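Local coordinates for protein YohF (Salmonella typhimurium, PDB 6WON) that probably acts as an oxidoreductase of the short-chain dehydrogenase/reductase family, likely an acetoin dehydrogenase, at residues 134-139 with 177-182. Numbering follows the deposited sequence.
Sequences GGRIIN and HILVNA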
loop_
_atom_site.group_PDB
_atom_site.type_symbol
_atom_site.label_atom_id
_atom_site.label_comp_id
_atom_site.label_asym_id
_atom_site.label_seq_id
_atom_site.Cartn_x
_atom_site.Cartn_y
_atom_site.Cartn_z
ATOM N N GLY B 134 -27.274 -9.824 -9.516
ATOM C CA GLY B 134 -25.887 -9.496 -9.296
ATOM C C GLY B 134 -25.161 -9.142 -10.588
ATOM O O GLY B 134 -25.751 -8.951 -11.657
ATOM N N GLY B 135 -23.844 -9.047 -10.468
ATOM C CA GLY B 135 -23.035 -8.683 -11.611
ATOM C C GLY B 135 -21.597 -8.470 -11.200
ATOM O O GLY B 135 -21.233 -8.597 -10.030
ATOM N N ARG B 136 -20.781 -8.162 -12.204
ATOM C CA ARG B 136 -19.353 -7.965 -12.020
ATOM C C ARG B 136 -18.934 -6.741 -12.809
ATOM O O ARG B 136 -19.332 -6.582 -13.964
ATOM C CB ARG B 136 -18.545 -9.185 -12.495
ATOM C CG ARG B 136 -19.040 -10.523 -11.956
ATOM C CD ARG B 136 -18.752 -10.669 -10.449
ATOM N NE ARG B 136 -19.248 -11.940 -9.926
ATOM C CZ ARG B 136 -18.613 -13.099 -10.076
ATOM N NH1 ARG B 136 -17.450 -13.151 -10.733
ATOM N NH2 ARG B 136 -19.137 -14.217 -9.577
ATOM N N ILE B 137 -18.123 -5.886 -12.193
ATOM C CA ILE B 137 -17.575 -4.715 -12.869
ATOM C C ILE B 137 -16.068 -4.720 -12.674
ATOM O O ILE B 137 -15.585 -4.726 -11.535
ATOM C CB ILE B 137 -18.182 -3.401 -12.354
ATOM C CG1 ILE B 137 -19.681 -3.355 -12.667
ATOM C CG2 ILE B 137 -17.443 -2.199 -12.986
ATOM C CD1 ILE B 137 -20.417 -2.179 -12.008
ATOM N N ILE B 138 -15.328 -4.731 -13.775
ATOM C CA ILE B 138 -13.873 -4.716 -13.738
ATOM C C ILE B 138 -13.407 -3.405 -14.349
ATOM O O ILE B 138 -13.746 -3.092 -15.496
ATOM C CB ILE B 138 -13.266 -5.916 -14.476
ATOM C CG1 ILE B 138 -13.631 -7.220 -13.755
ATOM C CG2 ILE B 138 -11.747 -5.774 -14.527
ATOM C CD1 ILE B 138 -14.744 -8.012 -14.394
ATOM N N ASN B 139 -12.635 -2.633 -13.589
ATOM C CA ASN B 139 -12.062 -1.390 -14.088
ATOM C C ASN B 139 -10.607 -1.662 -14.448
ATOM O O ASN B 139 -9.815 -2.043 -13.578
ATOM C CB ASN B 139 -12.159 -0.275 -13.046
ATOM C CG ASN B 139 -13.592 0.125 -12.740
ATOM O OD1 ASN B 139 -14.414 0.261 -13.652
ATOM N ND2 ASN B 139 -13.900 0.328 -11.444
ATOM N N HIS B 177 -25.069 -7.769 -4.759
ATOM C CA HIS B 177 -24.249 -8.870 -5.255
ATOM C C HIS B 177 -23.496 -8.470 -6.524
ATOM O O HIS B 177 -23.320 -9.269 -7.450
ATOM C CB HIS B 177 -25.094 -10.124 -5.465
ATOM C CG HIS B 177 -25.890 -10.505 -4.255
ATOM N ND1 HIS B 177 -25.326 -11.128 -3.161
ATOM C CD2 HIS B 177 -27.198 -10.317 -3.951
ATOM C CE1 HIS B 177 -26.256 -11.324 -2.240
ATOM N NE2 HIS B 177 -27.401 -10.845 -2.695
ATOM N N ILE B 178 -23.044 -7.217 -6.555
ATOM C CA ILE B 178 -22.170 -6.702 -7.606
ATOM C C ILE B 178 -20.755 -6.628 -7.039
ATOM O O ILE B 178 -20.497 -5.898 -6.072
ATOM C CB ILE B 178 -22.639 -5.324 -8.104
ATOM C CG1 ILE B 178 -24.026 -5.425 -8.753
ATOM C CG2 ILE B 178 -21.638 -4.751 -9.096
ATOM C CD1 ILE B 178 -24.745 -4.083 -8.905
ATOM N N LEU B 179 -19.836 -7.387 -7.625
ATOM C CA LEU B 179 -18.443 -7.378 -7.190
ATOM C C LEU B 179 -17.661 -6.464 -8.122
ATOM O O LEU B 179 -17.838 -6.528 -9.343
ATOM C CB LEU B 179 -17.852 -8.787 -7.192
ATOM C CG LEU B 179 -18.706 -9.906 -6.571
ATOM C CD1 LEU B 179 -17.951 -11.249 -6.553
ATOM C CD2 LEU B 179 -19.170 -9.545 -5.161
ATOM N N VAL B 180 -16.820 -5.602 -7.549
ATOM C CA VAL B 180 -16.127 -4.569 -8.314
ATOM C C VAL B 180 -14.641 -4.625 -7.993
ATOM O O VAL B 180 -14.241 -4.456 -6.831
ATOM C CB VAL B 180 -16.682 -3.169 -8.021
ATOM C CG1 VAL B 180 -16.021 -2.131 -8.934
ATOM C CG2 VAL B 180 -18.191 -3.173 -8.210
ATOM N N ASN B 181 -13.823 -4.827 -9.022
ATOM C CA ASN B 181 -12.384 -4.898 -8.834
ATOM C C ASN B 181 -11.697 -4.124 -9.944
ATOM O O ASN B 181 -12.277 -3.873 -11.003
ATOM C CB ASN B 181 -11.889 -6.346 -8.845
ATOM C CG ASN B 181 -12.428 -7.151 -7.677
ATOM O OD1 ASN B 181 -11.928 -7.036 -6.554
ATOM N ND2 ASN B 181 -13.438 -7.981 -7.936
ATOM N N ALA B 182 -10.443 -3.764 -9.689
ATOM C CA ALA B 182 -9.552 -3.242 -10.712
ATOM C C ALA B 182 -8.529 -4.309 -11.103
ATOM O O ALA B 182 -8.020 -5.038 -10.244
ATOM C CB ALA B 182 -8.819 -1.986 -10.216
HETATM O O HOH W 1 -21.606 -11.483 -8.614
#
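G135 sits beside I178, I137 beside V180 and N139 beside A182 on two adjacent parallel strands. Five backbone hydrogen bonds join them. The N-H groups of G135, I137 and N139 reach the carbonyls of H177, L179 and N181; those of L179 and N181 return to G135 and I137. I137 N to L179 O is 2.9 Å and nearly linear at 166°. G135 N to H177 O is 3.1 Å, with the donor above the carbonyl plane. H177 O takes a second bond from a water (3.0 Å), which accepts from R136 NE at 2.7 Å. R136 bends at chi2 (-71°) and runs alongside L179, whose CD1 lies over one guanidinium face, toward its rim, 3.7 Å from R136 NE. R136 NH1 bonds to S228 O. On the other face of the sheet, I137 CD1 meets I178 CG2 at 4.1 Å. The buried N139 side-chain amide is satisfied at both ends: OD1 by N88 ND2, ND2 by T166 OG1. N181 OD1 accepts from Q237 N, and ND2 donates to T234 O. V180 N donates to T235 OG1. Backbone bonds join R136 to D84 and L86, and I138 to L86 and N88. The strands belong to a beta-alpha-beta unit of the Rossmann-type sheet, linked by helix 153-173. It and helix 103-131 cover the I137 and I178 face; helix 216-226 packs on I138 and N181. Strands 85-88 and 238-241 flank the pair.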